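PDB 5H3G: acyl-CoA-binding domain-containing protein 1 from Oryza sativa Japonica Group, which binds medium- and long-chain acyl-CoA esters with high affinity, also binds phosphatidic acid and phosphatidylcholine in vitro, and may take part in phospholipid biosynthesis. Local coordinates for residues G5-E8 and D9-Y13; A62-A65 and V66-K69. All coordinates share one frame; numbering follows the deposited sequence. Where two conformers were deposited one is given.

How the contacts relate
Both contacts are local, and they sit on different parts of the four-helix acyl-CoA-binding fold. Contact 1 (5-8 with 9-13) comes first along the chain and covers the N-terminal turns of helix 4-17. Contact 2 (62-65 with 66-69) follows after helix 26-41 and the long loop beyond it, where helix 57-64 ends and the chain turns toward helix 71-92. Their centres lie about 20 Å apart, with nearest atoms about 10 Å from each other, and they do not touch. Helix 26-41 receives side chains from both: F10 from contact 1, W63 and V66 from contact 2. Its Y36 and K37, acyl-CoA-binding residues by similarity, lie close to F10 and W63, so both probably border the acyl-CoA site.

Contact 1 (G5-E8 and D9-Y13); sequences GLQE and DFEQY
Q7 and E11, one helical turn apart on helix 4-17, join through their side-chain ends. The Q7 chain leaves CB with CG opposite the backbone N and then bends at chi2 (84°), which swings the amide along the helix toward E11. CG already lies 3.5 Å from E11 OE2, and CD is almost as close to the same oxygen. At the tip, in one of the two conformers deposited for Q7, NE2 donates a hydrogen bond of 3.0 Å to E11 OE2. The N-H points fairly well at its acceptor (152°), but the oxygen is met on its anti side and somewhat out of the carboxylate plane, and the amide and carboxylate planes stand 65° apart.

E11 comes from the other direction on an extended chain whose CG packs 3.3 Å from Q7 O. That carbonyl also accepts the backbone N-H of E11, one of four successive i to i+4 bonds that include F10 N to L6 O at 2.8 Å. D9 lays its carboxylate beside the start of the helix, CG 3.3 Å from G5 O, and Q12 brings its CG to 3.2 Å from E8 O.

L6 and F10 face inward: L6 touches E72 and I79 of helix 71-92, which Q7 also reaches at K71 and M75, while the ring of F10 meets that of Y78, an acyl-CoA-binding residue by similarity. A neutral amide that donates to a carboxylate can add one polar side-chain link to the backbone bonds and probably eases the negative charge of E11 without forming an ion pair.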
ATOM      1  N   GLY A   5       8.411 -10.603 -13.655  1.00 23.64           N
ATOM      2  CA  GLY A   5       6.987 -10.434 -13.898  1.00 21.13           C
ATOM      3  C   GLY A   5       6.287  -9.732 -12.752  1.00 22.61           C
ATOM      4  O   GLY A   5       5.409  -8.893 -12.968  1.00 21.95           O
ATOM      5  N   LEU A   6       6.682 -10.048 -11.519  1.00 21.13           N
ATOM      6  CA  LEU A   6       6.096  -9.377 -10.365  1.00 26.37           C
ATOM      7  C   LEU A   6       6.469  -7.901 -10.314  1.00 24.47           C
ATOM      8  O   LEU A   6       5.622  -7.057 -10.002  1.00 18.40           O
ATOM      9  CB  LEU A   6       6.535 -10.066  -9.083  1.00 26.17           C
ATOM     10  CG  LEU A   6       5.966  -9.377  -7.852  1.00 24.22           C
ATOM     11  CD1 LEU A   6       4.466  -9.580  -7.842  1.00 24.39           C
ATOM     12  CD2 LEU A   6       6.610  -9.891  -6.598  1.00 25.97           C
ATOM     13  N   GLN A   7       7.739  -7.570 -10.572  1.00 18.35           N
ATOM     14  CA  GLN A   7       8.152  -6.170 -10.567  0.51 19.35           C
ATOM     15  C   GLN A   7       7.387  -5.376 -11.618  1.00 20.41           C
ATOM     16  O   GLN A   7       6.975  -4.234 -11.371  1.00 19.82           O
ATOM     17  CB  GLN A   7       9.660  -6.065 -10.803  0.51 21.63           C
ATOM     18  CG  GLN A   7      10.185  -4.635 -10.814  0.51 26.23           C
ATOM     19  CD  GLN A   7      10.472  -4.105  -9.422  0.51 30.35           C
ATOM     20  OE1 GLN A   7      11.017  -4.817  -8.576  0.51 32.58           O
ATOM     21  NE2 GLN A   7      10.116  -2.846  -9.179  0.51 29.73           N
ATOM     22  N   GLU A   8       7.186  -5.970 -12.799  1.00 18.40           N
ATOM     23  CA  GLU A   8       6.406  -5.314 -13.844  1.00 19.37           C
ATOM     24  C   GLU A   8       4.972  -5.093 -13.384  1.00 18.43           C
ATOM     25  O   GLU A   8       4.432  -3.989 -13.510  1.00 22.06           O
ATOM     26  CB  GLU A   8       6.437  -6.154 -15.125  1.00 20.71           C
ATOM     27  CG  GLU A   8       7.832  -6.314 -15.727  1.00 31.31           C
ATOM     28  CD  GLU A   8       7.878  -7.280 -16.911  1.00 44.28           C
ATOM     29  OE1 GLU A   8       6.896  -8.022 -17.132  1.00 47.87           O
ATOM     30  OE2 GLU A   8       8.907  -7.294 -17.622  1.00 49.07           O
ATOM     31  N   ASP A   9       4.343  -6.148 -12.850  1.00 18.07           N
ATOM     32  CA  ASP A   9       2.993  -6.038 -12.304  1.00 20.90           C
ATOM     33  C   ASP A   9       2.917  -4.946 -11.252  1.00 17.39           C
ATOM     34  O   ASP A   9       1.948  -4.186 -11.208  1.00 17.51           O
ATOM     35  CB  ASP A   9       2.562  -7.363 -11.668  1.00 22.28           C
ATOM     36  CG  ASP A   9       2.176  -8.416 -12.685  1.00 31.16           C
ATOM     37  OD1 ASP A   9       2.059  -8.099 -13.881  1.00 30.01           O
ATOM     38  OD2 ASP A   9       1.989  -9.576 -12.261  1.00 35.75           O
ATOM     39  N   PHE A  10       3.922  -4.869 -10.383  1.00 15.01           N
ATOM     40  CA  PHE A  10       3.878  -3.908  -9.288  1.00 13.59           C
ATOM     41  C   PHE A  10       3.887  -2.483  -9.822  1.00 13.81           C
ATOM     42  O   PHE A  10       3.108  -1.635  -9.375  1.00 15.08           O
ATOM     43  CB  PHE A  10       5.060  -4.136  -8.349  1.00 13.90           C
ATOM     44  CG  PHE A  10       5.147  -3.137  -7.215  1.00 15.89           C
ATOM     45  CD1 PHE A  10       4.318  -3.241  -6.118  1.00 13.57           C
ATOM     46  CD2 PHE A  10       6.072  -2.099  -7.250  1.00 17.79           C
ATOM     47  CE1 PHE A  10       4.389  -2.330  -5.070  1.00 14.75           C
ATOM     48  CE2 PHE A  10       6.149  -1.180  -6.210  1.00 18.10           C
ATOM     49  CZ  PHE A  10       5.316  -1.301  -5.112  1.00 16.23           C
ATOM     50  N   GLU A  11       4.784  -2.203 -10.761  1.00 14.81           N
ATOM     51  CA  GLU A  11       4.850  -0.865 -11.324  1.00 15.93           C
ATOM     52  C   GLU A  11       3.571  -0.541 -12.076  1.00 21.84           C
ATOM     53  O   GLU A  11       3.073   0.584 -12.001  1.00 22.08           O
ATOM     54  CB  GLU A  11       6.086  -0.746 -12.207  1.00 22.48           C
ATOM     55  CG  GLU A  11       7.364  -0.927 -11.389  1.00 23.61           C
ATOM     56  CD  GLU A  11       8.615  -1.066 -12.231  1.00 37.48           C
ATOM     57  OE1 GLU A  11       8.520  -0.980 -13.472  1.00 43.70           O
ATOM     58  OE2 GLU A  11       9.699  -1.268 -11.641  1.00 43.15           O
ATOM     59  N   GLN A  12       2.997  -1.531 -12.757  1.00 21.70           N
ATOM     60  CA  GLN A  12       1.749  -1.297 -13.477  1.00 23.44           C
ATOM     61  C   GLN A  12       0.611  -0.979 -12.516  1.00 20.60           C
ATOM     62  O   GLN A  12      -0.135  -0.013 -12.716  1.00 21.72           O
ATOM     63  CB  GLN A  12       1.412  -2.509 -14.344  1.00 26.97           C
ATOM     64  CG  GLN A  12       2.341  -2.681 -15.542  1.00 43.63           C
ATOM     65  CD  GLN A  12       2.083  -3.966 -16.312  1.00 58.42           C
ATOM     66  OE1 GLN A  12       1.020  -4.579 -16.188  1.00 65.61           O
ATOM     67  NE2 GLN A  12       3.061  -4.385 -17.107  1.00 61.12           N
ATOM     68  N   TYR A  13       0.465  -1.771 -11.459  1.00 16.95           N
ATOM     69  CA  TYR A  13      -0.644  -1.532 -10.547  1.00 15.71           C
ATOM     70  C   TYR A  13      -0.416  -0.307  -9.677  1.00 14.11           C
ATOM     71  O   TYR A  13      -1.387   0.348  -9.289  1.00 17.42           O
ATOM     72  CB  TYR A  13      -0.910  -2.772  -9.711  1.00 17.11           C
ATOM     73  CG  TYR A  13      -1.734  -3.747 -10.506  1.00 18.84           C
ATOM     74  CD1 TYR A  13      -3.065  -3.480 -10.786  1.00 26.72           C
ATOM     75  CD2 TYR A  13      -1.172  -4.908 -11.016  1.00 18.70           C
ATOM     76  CE1 TYR A  13      -3.820  -4.350 -11.537  1.00 28.74           C
ATOM     77  CE2 TYR A  13      -1.918  -5.786 -11.762  1.00 19.63           C
ATOM     78  CZ  TYR A  13      -3.244  -5.506 -12.017  1.00 27.12           C
ATOM     79  OH  TYR A  13      -4.004  -6.380 -12.760  1.00 28.30           O
TER

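Contact 2 (A62-A65 and V66-K69); sequences AWKA and VEGK
K64 and E67 meet at the end of helix 57-64, where their side chains form a salt bridge over the turn. K64 NZ lies 2.6 Å from E67 OE1, on the syn lone pair of that oxygen. The lysine chain bends at chi2 (61°) and then runs straight, so that CD and CE also pass close by OE1, with CE at 3.2 Å. Water 1 spans the outer side of the pair: it donates to E67 OE2 at 2.6 Å and accepts only a weak bond from K64 NZ.

The compact side lies around V66. One of its methyls, CG2, sits between the backbone N and the carbonyl carbon and packs 3.2 Å from W63 O, the carbonyl that also accepts V66 N at 3.1 Å. E67 N donates to K64 O in the same way. Both are i to i+3 bonds whose N-H comes from well above the carbonyl plane, and the second closes a type I turn from K64 to E67. A type II turn from V66 to K69 follows at once, with G68 at positive phi (96°), and leads the chain on to helix 71-92 of the acyl-CoA-binding fold. W63 holds the same corner from the inner side: its NE1 donates to G42 O, and its ring lies against K37, Q38 and V41 of helix 26-41.

An alanine in place of E67 would probably leave the ammonium group of K64 without its carboxylate mate and free the lysine chain to turn. Toward solvent, water 2 replaces direct contact, donating to both A65 O and E67 O and so bridging two carbonyls across the turn.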
ATOM      1  N   ALA A  62       0.491   1.677   9.780  1.00 12.45           N
ATOM      2  CA  ALA A  62       0.167   0.805   8.660  1.00 12.11           C
ATOM      3  C   ALA A  62       1.421   0.142   8.113  1.00 12.41           C
ATOM      4  O   ALA A  62       1.389  -1.014   7.679  1.00 15.63           O
ATOM      5  CB  ALA A  62      -0.542   1.604   7.562  1.00 12.79           C
ATOM      6  N   TRP A  63       2.536   0.867   8.116  1.00 12.73           N
ATOM      7  CA  TRP A  63       3.791   0.323   7.616  1.00 13.20           C
ATOM      8  C   TRP A  63       4.368  -0.683   8.609  1.00 15.55           C
ATOM      9  O   TRP A  63       4.785  -1.782   8.229  1.00 15.43           O
ATOM     10  CB  TRP A  63       4.746   1.491   7.356  1.00 13.57           C
ATOM     11  CG  TRP A  63       6.060   1.192   6.746  1.00 14.21           C
ATOM     12  CD1 TRP A  63       6.505   0.004   6.243  1.00 17.72           C
ATOM     13  CD2 TRP A  63       7.118   2.134   6.556  1.00 15.42           C
ATOM     14  NE1 TRP A  63       7.793   0.151   5.766  1.00 16.01           N
ATOM     15  CE2 TRP A  63       8.187   1.451   5.946  1.00 16.43           C
ATOM     16  CE3 TRP A  63       7.263   3.492   6.846  1.00 15.75           C
ATOM     17  CZ2 TRP A  63       9.387   2.086   5.625  1.00 16.54           C
ATOM     18  CZ3 TRP A  63       8.458   4.115   6.535  1.00 18.85           C
ATOM     19  CH2 TRP A  63       9.498   3.413   5.931  1.00 17.63           C
ATOM     20  N   LYS A  64       4.362  -0.329   9.892  1.00 15.50           N
ATOM     21  CA  LYS A  64       4.802  -1.254  10.938  1.00 18.84           C
ATOM     22  C   LYS A  64       4.050  -2.580  10.866  1.00 19.87           C
ATOM     23  O   LYS A  64       4.625  -3.654  11.112  1.00 20.15           O
ATOM     24  CB  LYS A  64       4.611  -0.589  12.303  1.00 16.73           C
ATOM     25  CG  LYS A  64       4.976  -1.444  13.512  1.00 17.14           C
ATOM     26  CD  LYS A  64       6.428  -1.853  13.516  1.00 20.27           C
ATOM     27  CE  LYS A  64       6.787  -2.563  14.822  1.00 25.77           C
ATOM     28  NZ  LYS A  64       8.249  -2.860  14.933  1.00 30.64           N
ATOM     29  N   ALA A  65       2.770  -2.528  10.495  1.00 19.72           N
ATOM     30  CA  ALA A  65       1.931  -3.718  10.514  1.00 18.14           C
ATOM     31  C   ALA A  65       2.363  -4.773   9.504  1.00 22.00           C
ATOM     32  O   ALA A  65       2.023  -5.951   9.678  1.00 19.75           O
ATOM     33  CB  ALA A  65       0.472  -3.339  10.268  1.00 15.77           C
ATOM     34  N   VAL A  66       3.089  -4.401   8.457  1.00 14.64           N
ATOM     35  CA  VAL A  66       3.522  -5.366   7.457  1.00 16.45           C
ATOM     36  C   VAL A  66       5.026  -5.609   7.546  1.00 17.10           C
ATOM     37  O   VAL A  66       5.631  -6.129   6.610  1.00 17.22           O
ATOM     38  CB  VAL A  66       3.090  -4.938   6.045  1.00 13.60           C
ATOM     39  CG1 VAL A  66       1.582  -5.049   5.910  1.00 15.18           C
ATOM     40  CG2 VAL A  66       3.528  -3.482   5.771  1.00 15.22           C
ATOM     41  N   GLU A  67       5.635  -5.232   8.669  1.00 15.95           N
ATOM     42  CA  GLU A  67       7.050  -5.501   8.885  1.00 17.82           C
ATOM     43  C   GLU A  67       7.352  -6.989   8.725  1.00 18.67           C
ATOM     44  O   GLU A  67       6.552  -7.846   9.111  1.00 20.40           O
ATOM     45  CB  GLU A  67       7.465  -5.034  10.278  1.00 19.35           C
ATOM     46  CG  GLU A  67       8.970  -5.058  10.495  1.00 23.71           C
ATOM     47  CD  GLU A  67       9.416  -4.272  11.715  1.00 30.83           C
ATOM     48  OE1 GLU A  67       8.630  -4.141  12.668  1.00 27.48           O
ATOM     49  OE2 GLU A  67      10.566  -3.784  11.716  1.00 37.02           O
ATOM     50  N   GLY A  68       8.509  -7.284   8.127  1.00 18.38           N
ATOM     51  CA  GLY A  68       8.952  -8.646   7.910  1.00 25.48           C
ATOM     52  C   GLY A  68       8.654  -9.229   6.542  1.00 27.44           C
ATOM     53  O   GLY A  68       9.119 -10.342   6.254  1.00 29.06           O
ATOM     54  N   LYS A  69       7.898  -8.535   5.688  1.00 19.45           N
ATOM     55  CA  LYS A  69       7.577  -9.107   4.389  1.00 20.36           C
ATOM     56  C   LYS A  69       8.706  -8.830   3.398  1.00 27.67           C
ATOM     57  O   LYS A  69       9.211  -7.706   3.316  1.00 29.15           O
ATOM     58  CB  LYS A  69       6.257  -8.537   3.855  1.00 19.12           C
ATOM     59  CG  LYS A  69       5.025  -8.793   4.720  1.00 20.06           C
ATOM     60  CD  LYS A  69       3.771  -8.334   3.971  1.00 22.02           C
ATOM     61  CE  LYS A  69       2.496  -8.591   4.754  1.00 22.55           C
ATOM     62  NZ  LYS A  69       2.112 -10.029   4.787  1.00 23.54           N
TER
HETATM   63  O   HOH W   1      11.171  -2.418  13.821  1.00 56.69           O
HETATM   64  O   HOH W   2       4.082  -7.931  10.565  1.00 34.91           O